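Local coordinates for periplasmic binding protein (PDB 5L9G) that binds mannopine as a periplasmic solute-binding protein and probably delivers it to an ABC transporter for uptake, at residues I125-K130 with A241-D246; D175-F180 with V318-D323. One frame throughout, in Å; residues are numbered along the deposited sequence.

Contact 1 of 2, residues I125-K130 with A241-D246; sequences IAWNKK and AYTFND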
loop_
_atom_site.group_PDB
_atom_site.type_symbol
_atom_site.label_atom_id
_atom_site.label_comp_id
_atom_site.label_asym_id
_atom_site.label_seq_id
_atom_site.Cartn_x
_atom_site.Cartn_y
_atom_site.Cartn_z
ATOM N N ILE A 125 -1.545 11.283 5.701
ATOM C CA ILE A 125 -1.752 12.678 5.295
ATOM C C ILE A 125 -0.418 13.402 5.242
ATOM O O ILE A 125 0.281 13.450 6.246
ATOM C CB ILE A 125 -2.689 13.397 6.327
ATOM C CG1 ILE A 125 -4.061 12.722 6.397
ATOM C CG2 ILE A 125 -2.831 14.930 6.046
ATOM C CD1 ILE A 125 -4.793 12.974 7.762
ATOM N N ALA A 126 -0.136 14.064 4.126
ATOM C CA ALA A 126 1.047 14.922 3.970
ATOM C C ALA A 126 0.545 16.270 3.483
ATOM O O ALA A 126 -0.441 16.323 2.739
ATOM C CB ALA A 126 2.014 14.337 2.937
ATOM N N TRP A 127 1.214 17.352 3.890
ATOM C CA TRP A 127 0.803 18.680 3.456
ATOM C C TRP A 127 1.973 19.533 3.049
ATOM O O TRP A 127 3.116 19.322 3.489
ATOM C CB TRP A 127 -0.057 19.382 4.511
ATOM C CG TRP A 127 0.725 19.905 5.684
ATOM C CD1 TRP A 127 1.343 21.120 5.790
ATOM C CD2 TRP A 127 1.028 19.191 6.899
ATOM N NE1 TRP A 127 1.985 21.220 7.010
ATOM C CE2 TRP A 127 1.788 20.058 7.717
ATOM C CE3 TRP A 127 0.680 17.920 7.397
ATOM C CZ2 TRP A 127 2.216 19.692 9.008
ATOM C CZ3 TRP A 127 1.096 17.560 8.675
ATOM C CH2 TRP A 127 1.865 18.432 9.461
ATOM N N ASN A 128 1.658 20.532 2.226
ATOM C CA ASN A 128 2.609 21.454 1.667
ATOM C C ASN A 128 2.920 22.528 2.701
ATOM O O ASN A 128 2.027 23.315 3.068
ATOM C CB ASN A 128 1.972 22.086 0.416
ATOM C CG ASN A 128 2.930 22.843 -0.439
ATOM O OD1 ASN A 128 3.921 23.411 0.037
ATOM N ND2 ASN A 128 2.650 22.854 -1.735
ATOM N N LYS A 129 4.195 22.583 3.156
ATOM C CA LYS A 129 4.605 23.606 4.135
ATOM C C LYS A 129 4.633 25.039 3.560
ATOM O O LYS A 129 4.495 26.012 4.308
ATOM C CB LYS A 129 5.946 23.240 4.803
ATOM C CG LYS A 129 5.852 21.971 5.658
ATOM C CD LYS A 129 7.233 21.451 6.087
ATOM C CE LYS A 129 7.906 22.316 7.111
ATOM N NZ LYS A 129 9.340 21.958 7.237
ATOM N N LYS A 130 4.766 25.179 2.222
ATOM C CA LYS A 130 4.694 26.500 1.609
ATOM C C LYS A 130 3.241 27.023 1.786
ATOM O O LYS A 130 3.040 28.181 2.131
ATOM C CB LYS A 130 5.074 26.452 0.123
ATOM C CG LYS A 130 5.071 27.839 -0.523
ATOM C CD LYS A 130 4.997 27.783 -2.043
ATOM C CE LYS A 130 4.346 29.024 -2.631
ATOM N NZ LYS A 130 4.972 30.287 -2.127
ATOM N N ALA A 241 5.396 18.135 4.997
ATOM C CA ALA A 241 5.424 17.502 6.310
ATOM C C ALA A 241 4.327 16.471 6.294
ATOM O O ALA A 241 3.468 16.496 5.405
ATOM C CB ALA A 241 5.178 18.518 7.414
ATOM N N TYR A 242 4.369 15.539 7.240
ATOM C CA TYR A 242 3.335 14.512 7.321
ATOM C C TYR A 242 3.166 14.046 8.737
ATOM O O TYR A 242 3.981 14.373 9.596
ATOM C CB TYR A 242 3.619 13.340 6.360
ATOM C CG TYR A 242 4.840 12.504 6.709
ATOM C CD1 TYR A 242 6.098 12.840 6.226
ATOM C CD2 TYR A 242 4.717 11.327 7.446
ATOM C CE1 TYR A 242 7.210 12.024 6.460
ATOM C CE2 TYR A 242 5.821 10.500 7.691
ATOM C CZ TYR A 242 7.069 10.850 7.192
ATOM O OH TYR A 242 8.171 10.042 7.433
ATOM N N THR A 243 2.098 13.296 8.980
ATOM C CA THR A 243 1.787 12.727 10.291
ATOM C C THR A 243 1.294 11.290 10.097
ATOM O O THR A 243 0.750 10.956 9.044
ATOM C CB THR A 243 0.707 13.588 11.013
ATOM O OG1 THR A 243 0.395 12.984 12.251
ATOM C CG2 THR A 243 -0.600 13.720 10.211
ATOM N N PHE A 244 1.425 10.464 11.136
ATOM C CA PHE A 244 0.851 9.115 11.113
ATOM C C PHE A 244 -0.556 9.156 11.746
ATOM O O PHE A 244 -1.231 8.120 11.774
ATOM C CB PHE A 244 1.737 8.114 11.883
ATOM C CG PHE A 244 2.973 7.695 11.114
ATOM C CD1 PHE A 244 2.923 6.647 10.201
ATOM C CD2 PHE A 244 4.190 8.335 11.321
ATOM C CE1 PHE A 244 4.074 6.254 9.491
ATOM C CE2 PHE A 244 5.332 7.948 10.610
ATOM C CZ PHE A 244 5.269 6.913 9.700
ATOM N N ASN A 245 -0.992 10.339 12.284
ATOM C CA ASN A 245 -2.329 10.438 12.894
ATOM C C ASN A 245 -3.406 10.126 11.850
ATOM O O ASN A 245 -3.367 10.696 10.755
ATOM C CB ASN A 245 -2.580 11.829 13.487
ATOM C CG ASN A 245 -3.826 11.852 14.336
ATOM O OD1 ASN A 245 -3.942 11.112 15.325
ATOM N ND2 ASN A 245 -4.832 12.599 13.898
ATOM N N ASP A 246 -4.315 9.187 12.166
ATOM C CA ASP A 246 -5.392 8.733 11.257
ATOM C C ASP A 246 -4.881 7.979 10.029
ATOM O O ASP A 246 -5.633 7.786 9.063
ATOM C CB ASP A 246 -6.315 9.894 10.824
ATOM C CG ASP A 246 -7.347 10.302 11.838
ATOM O OD1 ASP A 246 -7.585 9.520 12.802
ATOM O OD2 ASP A 246 -7.948 11.382 11.659
HETATM O O HOH W 1 -1.923 10.336 8.387
#
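Antiparallel pairing of strand 115-128 with strand 240-256, inside the mixed sheet of this periplasmic binding protein, brings Trp127 against Ala241. The two form a hydrogen-bonded pair: Trp127 N donates to Ala241 O at 2.8 Å, and Ala241 N returns a bond of 3.0 Å to Trp127 O. Next to it, Ala126 and Tyr242 make a non-hydrogen-bonded pair, their CB atoms 3.9 Å apart on the face that packs on helix 227-235, where Tyr242 OH bonds to Gln231. On the other face the Trp127 indole folds back over the neighbouring strand, CG lying between backbone N and carbonyl carbon (chi1 76°). Ala241 CB makes a CH-pi contact over the six-membered ring, 3.8 Å from its centroid and offset toward the rim, while Trp127 NE1 makes a hydrogen bond with Gly133 O. The aliphatic part of Lys129 also meets this alanine, its CD 3.8 Å from Ala241 CB. Farther along, Thr243 N still donates to Ile125 O at 3.3 Å, but the return bond is replaced by a water, which accepts from Ile125 N and donates to Thr243 O and Asn245 O. Thr243 OG1 accepts from Asn245 N at 3.0 Å, an ST turn at the chain corner.

Contact 2 of 2, residues D175-F180 with V318-D323; sequences DKVYEF and VQYSVD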
loop_
_atom_site.group_PDB
_atom_site.type_symbol
_atom_site.label_atom_id
_atom_site.label_comp_id
_atom_site.label_asym_id
_atom_site.label_seq_id
_atom_site.Cartn_x
_atom_site.Cartn_y
_atom_site.Cartn_z
ATOM N N ASP A 175 -10.783 2.946 16.034
ATOM C CA ASP A 175 -11.068 1.550 16.363
ATOM C C ASP A 175 -12.468 1.078 15.897
ATOM O O ASP A 175 -12.822 -0.090 16.100
ATOM C CB ASP A 175 -10.853 1.313 17.876
ATOM C CG ASP A 175 -11.780 2.077 18.820
ATOM O OD1 ASP A 175 -12.332 3.133 18.405
ATOM O OD2 ASP A 175 -11.923 1.646 19.981
ATOM N N LYS A 176 -13.271 1.991 15.309
ATOM C CA LYS A 176 -14.640 1.708 14.844
ATOM C C LYS A 176 -14.823 1.912 13.315
ATOM O O LYS A 176 -15.947 1.821 12.819
ATOM C CB LYS A 176 -15.684 2.533 15.624
ATOM C CG LYS A 176 -15.636 2.361 17.141
ATOM C CD LYS A 176 -16.687 1.398 17.647
ATOM C CE LYS A 176 -16.705 1.315 19.157
ATOM N NZ LYS A 176 -15.580 0.494 19.689
ATOM N N VAL A 177 -13.743 2.197 12.576
ATOM C CA VAL A 177 -13.830 2.422 11.126
ATOM C C VAL A 177 -14.679 1.360 10.414
ATOM O O VAL A 177 -15.595 1.692 9.653
ATOM C CB VAL A 177 -12.417 2.545 10.464
ATOM C CG1 VAL A 177 -12.502 2.489 8.940
ATOM C CG2 VAL A 177 -11.716 3.821 10.902
ATOM N N TYR A 178 -14.362 0.085 10.659
ATOM C CA TYR A 178 -15.006 -1.005 9.938
ATOM C C TYR A 178 -16.337 -1.418 10.526
ATOM O O TYR A 178 -17.135 -2.019 9.809
ATOM C CB TYR A 178 -14.047 -2.171 9.762
ATOM C CG TYR A 178 -12.875 -1.794 8.880
ATOM C CD1 TYR A 178 -13.036 -1.624 7.507
ATOM C CD2 TYR A 178 -11.621 -1.529 9.427
ATOM C CE1 TYR A 178 -11.954 -1.279 6.685
ATOM C CE2 TYR A 178 -10.528 -1.219 8.612
ATOM C CZ TYR A 178 -10.703 -1.090 7.243
ATOM O OH TYR A 178 -9.633 -0.774 6.436
ATOM N N GLU A 179 -16.623 -1.025 11.782
ATOM C CA GLU A 179 -17.933 -1.235 12.383
ATOM C C GLU A 179 -18.885 -0.245 11.693
ATOM O O GLU A 179 -19.994 -0.615 11.327
ATOM C CB GLU A 179 -17.875 -0.965 13.893
ATOM C CG GLU A 179 -17.243 -2.093 14.688
ATOM C CD GLU A 179 -17.264 -1.885 16.191
ATOM O OE1 GLU A 179 -18.320 -1.474 16.727
ATOM O OE2 GLU A 179 -16.216 -2.125 16.835
ATOM N N PHE A 180 -18.415 0.999 11.461
ATOM C CA PHE A 180 -19.165 2.051 10.774
ATOM C C PHE A 180 -19.455 1.642 9.330
ATOM O O PHE A 180 -20.585 1.805 8.871
ATOM C CB PHE A 180 -18.403 3.389 10.803
ATOM C CG PHE A 180 -19.089 4.528 10.078
ATOM C CD1 PHE A 180 -20.175 5.181 10.645
ATOM C CD2 PHE A 180 -18.662 4.929 8.818
ATOM C CE1 PHE A 180 -20.811 6.226 9.974
ATOM C CE2 PHE A 180 -19.304 5.972 8.145
ATOM C CZ PHE A 180 -20.374 6.614 8.728
ATOM N N VAL A 318 -1.468 5.680 16.764
ATOM C CA VAL A 318 -2.328 6.707 16.158
ATOM C C VAL A 318 -2.908 6.270 14.811
ATOM O O VAL A 318 -3.536 7.076 14.112
ATOM C CB VAL A 318 -1.630 8.088 16.071
ATOM C CG1 VAL A 318 -1.333 8.619 17.478
ATOM C CG2 VAL A 318 -0.365 8.037 15.198
ATOM N N GLN A 319 -2.734 4.975 14.483
ATOM C CA GLN A 319 -3.215 4.386 13.243
ATOM C C GLN A 319 -4.294 3.341 13.527
ATOM O O GLN A 319 -4.617 3.041 14.676
ATOM C CB GLN A 319 -2.035 3.707 12.485
ATOM C CG GLN A 319 -1.001 4.688 11.948
ATOM C CD GLN A 319 0.060 3.967 11.172
ATOM O OE1 GLN A 319 -0.127 3.633 9.995
ATOM N NE2 GLN A 319 1.162 3.632 11.845
ATOM N N TYR A 320 -4.864 2.799 12.465
ATOM C CA TYR A 320 -5.785 1.670 12.553
ATOM C C TYR A 320 -5.329 0.743 11.409
ATOM O O TYR A 320 -4.818 1.241 10.402
ATOM C CB TYR A 320 -7.262 2.110 12.412
ATOM C CG TYR A 320 -7.596 2.528 11.001
ATOM C CD1 TYR A 320 -7.183 3.762 10.504
ATOM C CD2 TYR A 320 -8.217 1.645 10.123
ATOM C CE1 TYR A 320 -7.406 4.117 9.180
ATOM C CE2 TYR A 320 -8.414 1.976 8.787
ATOM C CZ TYR A 320 -8.033 3.226 8.330
ATOM O OH TYR A 320 -8.225 3.565 7.019
ATOM N N SER A 321 -5.484 -0.578 11.572
ATOM C CA SER A 321 -5.064 -1.533 10.538
ATOM C C SER A 321 -6.113 -1.713 9.455
ATOM O O SER A 321 -7.313 -1.725 9.753
ATOM C CB SER A 321 -4.729 -2.886 11.150
ATOM O OG SER A 321 -3.506 -2.850 11.863
ATOM N N VAL A 322 -5.665 -1.900 8.193
ATOM C CA VAL A 322 -6.597 -2.214 7.094
ATOM C C VAL A 322 -7.319 -3.529 7.465
ATOM O O VAL A 322 -6.708 -4.394 8.101
ATOM C CB VAL A 322 -5.866 -2.298 5.711
ATOM C CG1 VAL A 322 -4.838 -3.429 5.674
ATOM C CG2 VAL A 322 -6.845 -2.417 4.540
ATOM N N ASP A 323 -8.596 -3.675 7.092
ATOM C CA ASP A 323 -9.313 -4.904 7.376
ATOM C C ASP A 323 -9.609 -5.640 6.081
ATOM O O ASP A 323 -10.545 -5.268 5.372
ATOM C CB ASP A 323 -10.602 -4.664 8.192
ATOM C CG ASP A 323 -11.310 -5.931 8.663
ATOM O OD1 ASP A 323 -10.836 -7.055 8.322
ATOM O OD2 ASP A 323 -12.336 -5.805 9.350
#
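The short helix 177-180 faces the end of strand 320-321 and the turn that follows it, the backbones staying well apart: the nearest CA atoms, those of Tyr178 and Asp323, are 7.4 Å from each other. Side chains therefore bridge the gap, and they do so where Asp323 serves as N-cap of the long C-terminal helix 324-343, its OD1 accepting from Asn325 N. Tyr178 reaches across from the helix, with CG anti to its own carbonyl carbon (chi1 -65°), and lays its ring face against the capping residue. Asp323 CB sits over the centre of that ring, 3.5 Å from the centroid, a CH-pi contact, and the carboxylate stands nearly perpendicular to the ring, the planes 88° apart. Val177 CG1 lies over the opposite face, so the phenol is sandwiched between its own helix neighbour and the cap. At the ring edge, Ser321 O comes near the plane, 3.4 Å from Tyr178 CE2.

Val177 serves a second ring with its other methyl: CG2 is centred over the face of Tyr320, 4.2 Å from the centroid. The edge of Tyr320 is turned to Tyr178, the two CE2 atoms being 3.8 Å apart, and helix 162-169 packs on both Val177 and Tyr320. From that helix Glu164 OE1 makes a hydrogen bond with Tyr178 OH. The same hydroxyl oxygen accepts from the backbone, the bond from Asp323 N to Tyr178 OH measuring 3.1 Å with an angle of 151° at the hydrogen.

The centres of contacts 1 and 2 lie about 20 Å apart, and a single sheet joins them: strand 240-256, which pairs antiparallel with strand 115-128 in contact 1, continues past a corner to run parallel to strand 320-321 of contact 2. The segments alternate along the chain, in the order 125-130, 175-180, 241-246, 318-323, so the contacts interlock in sequence. They also touch directly, Asp246 N lying 3.0 Å from Val318 O in a probable hydrogen bond, with Phe244 O packed on Gln319. Mannopine is about 12 Å from the Tyr242 side chain and about 9 Å from that of Val322, which places both contacts beyond the immediate surroundings of the opine.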